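Local coordinates for type IV pilus assembly protein PilF (Thermus thermophilus HB8, PDB 5OIU) that binds and probably hydrolyses ATP as the hexameric AAA+ motor that powers assembly of type IV pili, at residues S153-T158 / I240-T245; S161-I166 / I214-E219. All coordinates share one frame; numbering follows the deposited sequence.

Interaction 1. Residues S153-T158 / I240-T245; sequences SGKSFT and IATLHT. With MG (magnesium ion), chain R; ATP (adenosine-5'-triphosphate), chain Q.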
ATOM      1  N   SER C 153     -18.437  24.863   7.495  1.00 40.18           N
ATOM      2  CA  SER C 153     -17.489  25.816   6.932  1.00 40.39           C
ATOM      3  C   SER C 153     -18.002  26.543   5.693  1.00 39.37           C
ATOM      4  O   SER C 153     -17.194  27.166   4.999  1.00 35.16           O
ATOM      5  CB  SER C 153     -16.159  25.115   6.612  1.00 43.03           C
ATOM      6  OG  SER C 153     -16.329  24.085   5.664  1.00 45.43           O
ATOM      7  N   GLY C 154     -19.310  26.500   5.412  1.00 39.88           N
ATOM      8  CA  GLY C 154     -19.890  27.266   4.313  1.00 38.86           C
ATOM      9  C   GLY C 154     -20.059  26.523   2.995  1.00 41.49           C
ATOM     10  O   GLY C 154     -20.283  27.172   1.960  1.00 35.64           O
ATOM     11  N   LYS C 155     -19.980  25.184   3.006  1.00 37.59           N
ATOM     12  CA  LYS C 155     -20.013  24.405   1.773  1.00 39.36           C
ATOM     13  C   LYS C 155     -21.339  24.575   1.035  1.00 39.78           C
ATOM     14  O   LYS C 155     -21.362  24.832  -0.171  1.00 39.82           O
ATOM     15  CB  LYS C 155     -19.770  22.926   2.076  1.00 36.05           C
ATOM     16  CG  LYS C 155     -18.400  22.580   2.640  1.00 37.74           C
ATOM     17  CD  LYS C 155     -18.375  21.112   3.087  1.00 43.90           C
ATOM     18  CE  LYS C 155     -18.322  21.000   4.624  1.00 52.01           C
ATOM     19  NZ  LYS C 155     -19.641  20.795   5.307  1.00 47.72           N
ATOM     20  N   SER C 156     -22.458  24.401   1.736  1.00 39.17           N
ATOM     21  CA  SER C 156     -23.747  24.512   1.070  1.00 37.31           C
ATOM     22  C   SER C 156     -24.010  25.939   0.590  1.00 38.46           C
ATOM     23  O   SER C 156     -24.584  26.148  -0.485  1.00 38.31           O
ATOM     24  CB  SER C 156     -24.845  24.029   1.999  1.00 34.11           C
ATOM     25  OG  SER C 156     -24.753  22.631   2.091  1.00 43.52           O
ATOM     26  N   PHE C 157     -23.589  26.934   1.359  1.00 38.80           N
ATOM     27  CA  PHE C 157     -23.800  28.315   0.950  1.00 39.54           C
ATOM     28  C   PHE C 157     -23.043  28.619  -0.333  1.00 36.43           C
ATOM     29  O   PHE C 157     -23.583  29.240  -1.252  1.00 38.29           O
ATOM     30  CB  PHE C 157     -23.366  29.240   2.077  1.00 35.43           C
ATOM     31  CG  PHE C 157     -23.809  30.656   1.925  1.00 38.44           C
ATOM     32  CD1 PHE C 157     -25.079  31.051   2.343  1.00 44.95           C
ATOM     33  CD2 PHE C 157     -22.929  31.622   1.434  1.00 37.98           C
ATOM     34  CE1 PHE C 157     -25.486  32.386   2.252  1.00 45.85           C
ATOM     35  CE2 PHE C 157     -23.321  32.955   1.344  1.00 43.18           C
ATOM     36  CZ  PHE C 157     -24.604  33.341   1.750  1.00 41.52           C
ATOM     37  N   THR C 158     -21.786  28.178  -0.417  1.00 34.09           N
ATOM     38  CA  THR C 158     -21.026  28.335  -1.657  1.00 35.70           C
ATOM     39  C   THR C 158     -21.678  27.570  -2.807  1.00 37.57           C
ATOM     40  O   THR C 158     -21.825  28.100  -3.916  1.00 35.99           O
ATOM     41  CB  THR C 158     -19.586  27.860  -1.441  1.00 33.90           C
ATOM     42  OG1 THR C 158     -18.898  28.830  -0.655  1.00 34.77           O
ATOM     43  CG2 THR C 158     -18.848  27.651  -2.773  1.00 33.36           C
ATOM     44  N   ILE C 240     -21.806  18.819  -9.089  1.00 31.78           N
ATOM     45  CA  ILE C 240     -21.258  19.623  -8.001  1.00 33.90           C
ATOM     46  C   ILE C 240     -21.584  18.893  -6.710  1.00 36.65           C
ATOM     47  O   ILE C 240     -22.757  18.584  -6.447  1.00 35.44           O
ATOM     48  CB  ILE C 240     -21.820  21.055  -8.010  1.00 35.14           C
ATOM     49  CG1 ILE C 240     -21.263  21.787  -9.238  1.00 34.55           C
ATOM     50  CG2 ILE C 240     -21.478  21.777  -6.713  1.00 32.59           C
ATOM     51  CD1 ILE C 240     -22.106  22.854  -9.734  1.00 34.46           C
ATOM     52  N   ALA C 241     -20.554  18.590  -5.915  1.00 36.46           N
ATOM     53  CA  ALA C 241     -20.728  17.672  -4.799  1.00 34.95           C
ATOM     54  C   ALA C 241     -19.884  18.106  -3.620  1.00 33.18           C
ATOM     55  O   ALA C 241     -18.805  18.685  -3.781  1.00 33.76           O
ATOM     56  CB  ALA C 241     -20.383  16.234  -5.185  1.00 35.83           C
ATOM     57  N   THR C 242     -20.407  17.816  -2.429  1.00 34.29           N
ATOM     58  CA  THR C 242     -19.813  18.229  -1.165  1.00 39.18           C
ATOM     59  C   THR C 242     -19.117  17.031  -0.531  1.00 36.29           C
ATOM     60  O   THR C 242     -19.676  15.933  -0.495  1.00 43.01           O
ATOM     61  CB  THR C 242     -20.883  18.804  -0.232  1.00 40.98           C
ATOM     62  OG1 THR C 242     -21.191  20.135  -0.640  1.00 46.07           O
ATOM     63  CG2 THR C 242     -20.417  18.852   1.193  1.00 45.75           C
ATOM     64  N   LEU C 243     -17.888  17.238  -0.077  1.00 34.36           N
ATOM     65  CA  LEU C 243     -17.084  16.203   0.556  1.00 43.08           C
ATOM     66  C   LEU C 243     -16.469  16.769   1.827  1.00 48.92           C
ATOM     67  O   LEU C 243     -16.180  17.963   1.917  1.00 48.85           O
ATOM     68  CB  LEU C 243     -15.994  15.721  -0.374  1.00 43.98           C
ATOM     69  CG  LEU C 243     -15.436  14.324  -0.208  1.00 45.94           C
ATOM     70  CD1 LEU C 243     -16.508  13.298  -0.488  1.00 46.10           C
ATOM     71  CD2 LEU C 243     -14.259  14.142  -1.163  1.00 44.36           C
ATOM     72  N   HIS C 244     -16.290  15.912   2.818  1.00 53.46           N
ATOM     73  CA  HIS C 244     -15.705  16.311   4.096  1.00 52.02           C
ATOM     74  C   HIS C 244     -14.244  15.871   4.130  1.00 53.09           C
ATOM     75  O   HIS C 244     -13.939  14.687   4.307  1.00 59.44           O
ATOM     76  CB  HIS C 244     -16.505  15.733   5.250  1.00 47.06           C
ATOM     77  CG  HIS C 244     -17.897  16.272   5.322  1.00 64.19           C
ATOM     78  ND1 HIS C 244     -18.885  15.909   4.428  1.00 64.51           N
ATOM     79  CD2 HIS C 244     -18.463  17.172   6.168  1.00 63.73           C
ATOM     80  CE1 HIS C 244     -20.002  16.550   4.728  1.00 61.30           C
ATOM     81  NE2 HIS C 244     -19.775  17.319   5.782  1.00 68.48           N
ATOM     82  N   THR C 245     -13.357  16.837   3.888  1.00 43.93           N
ATOM     83  CA  THR C 245     -11.916  16.735   4.063  1.00 48.11           C
ATOM     84  C   THR C 245     -11.437  18.087   4.560  1.00 46.85           C
ATOM     85  O   THR C 245     -12.146  19.087   4.452  1.00 48.99           O
ATOM     86  CB  THR C 245     -11.167  16.394   2.762  1.00 53.38           C
ATOM     87  OG1 THR C 245     -11.239  17.512   1.866  1.00 44.54           O
ATOM     88  CG2 THR C 245     -11.753  15.156   2.094  1.00 49.37           C
TER
HETATM   89 MG    MG R 502     -23.990  21.976   4.074  1.00 47.16          MG
HETATM   90  PG  ATP Q 501     -22.699  21.569   7.054  1.00 47.22           P
HETATM   91  O1G ATP Q 501     -21.340  21.009   7.465  1.00 43.15           O
HETATM   92  O2G ATP Q 501     -23.248  20.975   5.774  1.00 51.41           O
HETATM   93  O3G ATP Q 501     -23.729  21.597   8.154  1.00 50.20           O
HETATM   94  PB  ATP Q 501     -21.874  23.854   5.515  1.00 43.61           P
HETATM   95  O1B ATP Q 501     -20.412  23.497   5.434  1.00 38.43           O
HETATM   96  O2B ATP Q 501     -22.805  23.603   4.352  1.00 44.63           O
HETATM   97  O3B ATP Q 501     -22.511  23.161   6.820  1.00 37.20           O
HETATM   98  PA  ATP Q 501     -23.340  26.257   5.571  1.00 44.46           P
HETATM   99  O1A ATP Q 501     -23.541  26.798   4.181  1.00 44.10           O
HETATM  100  O2A ATP Q 501     -24.456  25.459   6.201  1.00 52.17           O
HETATM  101  O3A ATP Q 501     -21.977  25.431   5.796  1.00 36.64           O
HETATM  102  O5' ATP Q 501     -23.065  27.575   6.441  1.00 51.67           O
HETATM  103  C5' ATP Q 501     -22.865  27.528   7.852  1.00 45.67           C
HETATM  104  C4' ATP Q 501     -23.122  28.936   8.374  1.00 47.91           C
HETATM  105  O4' ATP Q 501     -22.143  29.853   7.871  1.00 38.08           O
HETATM  106  C3' ATP Q 501     -24.479  29.419   7.904  1.00 48.62           C
HETATM  107  O3' ATP Q 501     -25.049  30.075   9.054  1.00 58.32           O
HETATM  108  C2' ATP Q 501     -24.143  30.348   6.741  1.00 45.41           C
HETATM  109  O2' ATP Q 501     -25.132  31.362   6.480  1.00 47.55           O
HETATM  110  C1' ATP Q 501     -22.765  30.894   7.126  1.00 40.76           C
HETATM  111  N9  ATP Q 501     -21.909  31.193   5.961  1.00 43.85           N
HETATM  112  C8  ATP Q 501     -21.658  30.334   4.949  1.00 41.81           C
HETATM  113  N7  ATP Q 501     -20.824  30.894   4.034  1.00 36.81           N
HETATM  114  C5  ATP Q 501     -20.534  32.137   4.447  1.00 35.97           C
HETATM  115  C6  ATP Q 501     -19.711  33.257   3.937  1.00 37.59           C
HETATM  116  N6  ATP Q 501     -19.028  33.156   2.767  1.00 35.66           N
HETATM  117  N1  ATP Q 501     -19.663  34.385   4.674  1.00 38.36           N
HETATM  118  C2  ATP Q 501     -20.339  34.488   5.837  1.00 43.36           C
HETATM  119  N3  ATP Q 501     -21.105  33.511   6.364  1.00 43.40           N
HETATM  120  C4  ATP Q 501     -21.244  32.328   5.727  1.00 39.20           C
HETATM  121  O   HOH W   1     -25.204  23.089   5.212  1.00 44.55           O
HETATM  122  O   HOH W   2     -25.521  20.527   3.762  1.00 34.65           O
HETATM  123  O   HOH W   3     -22.907  20.607   3.251  1.00 45.06           O

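Interaction 2. Residues S161-I166 / I214-E219; sequences SILKRI and IIMVGE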
ATOM      1  N   SER C 161     -24.819  29.322  -4.235  1.00 40.37           N
ATOM      2  CA  SER C 161     -24.352  30.460  -5.014  1.00 36.43           C
ATOM      3  C   SER C 161     -23.921  30.035  -6.415  1.00 39.23           C
ATOM      4  O   SER C 161     -24.266  30.689  -7.404  1.00 37.85           O
ATOM      5  CB  SER C 161     -23.200  31.130  -4.283  1.00 36.27           C
ATOM      6  OG  SER C 161     -22.871  32.345  -4.907  1.00 41.08           O
ATOM      7  N   ILE C 162     -23.159  28.939  -6.515  1.00 38.35           N
ATOM      8  CA  ILE C 162     -22.767  28.404  -7.818  1.00 36.32           C
ATOM      9  C   ILE C 162     -24.003  28.143  -8.675  1.00 38.98           C
ATOM     10  O   ILE C 162     -24.155  28.694  -9.775  1.00 37.81           O
ATOM     11  CB  ILE C 162     -21.938  27.120  -7.643  1.00 37.57           C
ATOM     12  CG1 ILE C 162     -20.609  27.415  -6.944  1.00 31.98           C
ATOM     13  CG2 ILE C 162     -21.753  26.412  -8.992  1.00 35.06           C
ATOM     14  CD1 ILE C 162     -19.688  26.221  -6.890  1.00 30.04           C
ATOM     15  N   LEU C 163     -24.906  27.293  -8.163  1.00 37.07           N
ATOM     16  CA  LEU C 163     -26.139  26.951  -8.864  1.00 37.20           C
ATOM     17  C   LEU C 163     -26.944  28.195  -9.247  1.00 38.60           C
ATOM     18  O   LEU C 163     -27.578  28.225 -10.307  1.00 34.72           O
ATOM     19  CB  LEU C 163     -26.980  26.009  -7.996  1.00 36.59           C
ATOM     20  CG  LEU C 163     -26.407  24.615  -7.675  1.00 39.55           C
ATOM     21  CD1 LEU C 163     -27.472  23.729  -7.055  1.00 35.06           C
ATOM     22  CD2 LEU C 163     -25.783  23.921  -8.900  1.00 32.01           C
ATOM     23  N   LYS C 164     -26.914  29.237  -8.408  1.00 43.56           N
ATOM     24  CA  LYS C 164     -27.563  30.495  -8.773  1.00 40.15           C
ATOM     25  C   LYS C 164     -27.032  31.024 -10.100  1.00 43.14           C
ATOM     26  O   LYS C 164     -27.799  31.524 -10.929  1.00 47.36           O
ATOM     27  CB  LYS C 164     -27.366  31.530  -7.671  1.00 42.26           C
ATOM     28  CG  LYS C 164     -28.530  32.482  -7.509  1.00 50.02           C
ATOM     29  CD  LYS C 164     -28.351  33.343  -6.257  1.00 54.39           C
ATOM     30  CE  LYS C 164     -29.452  34.395  -6.118  1.00 57.84           C
ATOM     31  NZ  LYS C 164     -30.035  34.372  -4.739  1.00 61.53           N
ATOM     32  N   ARG C 165     -25.727  30.898 -10.337  1.00 41.02           N
ATOM     33  CA  ARG C 165     -25.178  31.374 -11.598  1.00 39.05           C
ATOM     34  C   ARG C 165     -25.481  30.417 -12.750  1.00 37.79           C
ATOM     35  O   ARG C 165     -25.942  30.850 -13.804  1.00 40.12           O
ATOM     36  CB  ARG C 165     -23.672  31.591 -11.480  1.00 37.10           C
ATOM     37  CG  ARG C 165     -23.029  32.118 -12.762  1.00 35.89           C
ATOM     38  CD  ARG C 165     -23.643  33.447 -13.247  1.00 34.47           C
ATOM     39  NE  ARG C 165     -23.830  34.416 -12.167  1.00 39.66           N
ATOM     40  CZ  ARG C 165     -22.898  35.257 -11.728  1.00 38.45           C
ATOM     41  NH1 ARG C 165     -21.699  35.268 -12.282  1.00 35.32           N
ATOM     42  NH2 ARG C 165     -23.165  36.086 -10.724  1.00 39.90           N
ATOM     43  N   ILE C 166     -25.241  29.115 -12.577  1.00 33.70           N
ATOM     44  CA  ILE C 166     -25.158  28.229 -13.735  1.00 36.34           C
ATOM     45  C   ILE C 166     -26.440  27.461 -14.052  1.00 31.00           C
ATOM     46  O   ILE C 166     -26.502  26.833 -15.117  1.00 36.38           O
ATOM     47  CB  ILE C 166     -23.990  27.221 -13.599  1.00 40.70           C
ATOM     48  CG1 ILE C 166     -24.272  26.193 -12.488  1.00 36.23           C
ATOM     49  CG2 ILE C 166     -22.666  27.954 -13.400  1.00 34.93           C
ATOM     50  CD1 ILE C 166     -23.260  25.085 -12.390  1.00 29.90           C
ATOM     51  N   ILE C 214     -27.183  19.480 -14.865  1.00 37.93           N
ATOM     52  CA  ILE C 214     -26.437  19.782 -13.659  1.00 33.69           C
ATOM     53  C   ILE C 214     -26.998  18.922 -12.542  1.00 36.21           C
ATOM     54  O   ILE C 214     -28.211  18.934 -12.292  1.00 31.64           O
ATOM     55  CB  ILE C 214     -26.536  21.271 -13.300  1.00 34.82           C
ATOM     56  CG1 ILE C 214     -25.872  22.130 -14.382  1.00 32.18           C
ATOM     57  CG2 ILE C 214     -25.951  21.514 -11.907  1.00 26.94           C
ATOM     58  CD1 ILE C 214     -26.230  23.616 -14.288  1.00 34.83           C
ATOM     59  N   ILE C 215     -26.124  18.172 -11.883  1.00 28.22           N
ATOM     60  CA  ILE C 215     -26.497  17.367 -10.736  1.00 31.28           C
ATOM     61  C   ILE C 215     -25.774  17.913  -9.519  1.00 37.78           C
ATOM     62  O   ILE C 215     -24.565  18.180  -9.571  1.00 38.19           O
ATOM     63  CB  ILE C 215     -26.159  15.885 -10.954  1.00 30.10           C
ATOM     64  CG1 ILE C 215     -27.101  15.299 -12.010  1.00 32.13           C
ATOM     65  CG2 ILE C 215     -26.274  15.131  -9.642  1.00 24.54           C
ATOM     66  CD1 ILE C 215     -26.651  13.989 -12.593  1.00 24.90           C
ATOM     67  N   MET C 216     -26.501  18.064  -8.419  1.00 34.80           N
ATOM     68  CA  MET C 216     -25.909  18.477  -7.155  1.00 34.29           C
ATOM     69  C   MET C 216     -26.104  17.370  -6.133  1.00 39.08           C
ATOM     70  O   MET C 216     -27.241  17.018  -5.801  1.00 33.50           O
ATOM     71  CB  MET C 216     -26.525  19.779  -6.647  1.00 34.96           C
ATOM     72  CG  MET C 216     -25.613  20.520  -5.658  1.00 42.17           C
ATOM     73  SD  MET C 216     -25.626  19.871  -3.962  1.00 42.54           S
ATOM     74  CE  MET C 216     -27.005  20.785  -3.266  1.00 38.45           C
ATOM     75  N   VAL C 217     -25.000  16.834  -5.632  1.00 39.80           N
ATOM     76  CA  VAL C 217     -25.024  15.817  -4.592  1.00 35.80           C
ATOM     77  C   VAL C 217     -24.687  16.515  -3.272  1.00 40.38           C
ATOM     78  O   VAL C 217     -23.577  17.030  -3.096  1.00 36.32           O
ATOM     79  CB  VAL C 217     -24.049  14.684  -4.915  1.00 35.81           C
ATOM     80  CG1 VAL C 217     -24.037  13.671  -3.800  1.00 38.84           C
ATOM     81  CG2 VAL C 217     -24.436  14.022  -6.223  1.00 36.74           C
ATOM     82  N   GLY C 218     -25.652  16.554  -2.341  1.00 39.71           N
ATOM     83  CA  GLY C 218     -25.472  17.340  -1.129  1.00 35.16           C
ATOM     84  C   GLY C 218     -24.336  16.845  -0.258  1.00 41.79           C
ATOM     85  O   GLY C 218     -23.687  17.636   0.442  1.00 36.28           O
ATOM     86  N   GLU C 219     -24.080  15.537  -0.292  1.00 41.16           N
ATOM     87  CA  GLU C 219     -23.006  14.936   0.486  1.00 42.20           C
ATOM     88  C   GLU C 219     -22.608  13.623  -0.169  1.00 40.35           C
ATOM     89  O   GLU C 219     -23.457  12.747  -0.373  1.00 40.59           O
ATOM     90  CB  GLU C 219     -23.449  14.708   1.933  1.00 47.44           C
ATOM     91  CG  GLU C 219     -22.426  15.093   2.962  1.00 48.01           C
ATOM     92  CD  GLU C 219     -22.560  14.302   4.256  1.00 58.87           C
ATOM     93  OE1 GLU C 219     -23.704  14.159   4.760  1.00 61.06           O
ATOM     94  OE2 GLU C 219     -21.513  13.820   4.765  1.00 61.93           O
TER

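Interaction 1. Residues S153-T158 / I240-T245
K155 meets T242 and H244 on its way to the ATP phosphates: its CD rests 3.6 Å from the T242 methyl CG2, the two side chains crossing at about a right angle, and its NZ comes within 3.5 Å of H244 NE2, oblique to the imidazole. Bends at chi3 (-110°) and chi4 (96°) curl the lysine chain round O1B and set the ammonium between the beta and gamma phosphates; NZ donates to O1B at 2.8 Å and lies equally close to O1G, which also sits at the edge of the H244 ring. Beneath, the backbone amides of the P-loop (Walker A) wrap the phosphates: K155 N points to O1B, S156 N reaches O2B at 2.8 Å nearly straight (163°), and G154 N bonds O3A. S156 OG binds magnesium at 2.2 Å, and ATP O2B, O2G and three waters bring the metal to six ligands. Farther out, S153 OG bonds P150 O, T158 OG1 bonds Q275 of strand 269-281, and the L243 carbonyl accepts from T148, linking strand 238-243 to strand 143-148. The lysine, the amides at the helix start and the metal probably offset the triphosphate's negative charge.

Interaction 2. Residues S161-I166 / I214-E219
L163 reaches from helix 155-166 toward strand 214-217 and divides its two methyls between two strand residues. Its CB leaves the helix toward the strand, and chi1 of -64° sets CG beside the backbone N, from where the branch opens over the sheet. CD2 comes to 3.9 Å from I214 CG2, the two side chains sliding past each other in opposite directions. CD1 instead meets the start of the methionine chain, 4.0 Å from M216 CG and nearly as close to its CB, with the leucine and methionine crossing at about a right angle. Bends at chi2 and chi3 of M216 carry SD and CE onward beyond CG, toward the nucleotide end of the helix, where the nearest atom of the side chain is about 8 Å from the magnesium ion.

One turn along, I166 fills the other end of the interface. Its CG1 lies 3.7 Å from I214 CD1, and the same methyl also faces the I166 carbonyl O, which K171 NZ engages by a hydrogen bond. I214 therefore serves both helix residues, with CG2 for L163 and CD1 for I166.

The helix and strand segments run almost antiparallel, at 171°, their axes approaching to 11.0 Å, the helix packing along the parallel strands as in alpha/beta P-loop NTPases. I240 of the adjacent strand 238-243 packs against L163 and I166, so the helix lies over both strands, while strand 173-177 flanks I214 and M216 through T173 and T175. R165, on a different side of the helix, forms salt bridges to E120 and E122. The side-chain contacts are all apolar, and the I166 carbonyl O has its partner in K171: buried aliphatic groups are held by shape and by the exclusion of water, without polar bonds to fix their direction.

In the fold
Both contacts hang on helix 155-166: interaction 1 uses its first turn and the loop before it, interaction 2 its last turns. Their centres are 10 Å apart. On the sheet side, strands 238-243 and 214-217 are parallel neighbours, joined through the probable backbone bonds of I240 with I215 and V217. Along the chain interaction 2 is nested within interaction 1, in the order 153-158, 161-166, 214-219, 240-245. The two also meet where H244 packs against E219. Within this P-loop core the helix thus has a polar nucleotide end and an apolar face, L163 and I166, seated on the sheet, consistent with a helix that carries the phosphate-binding loop at its start while packing on the strands.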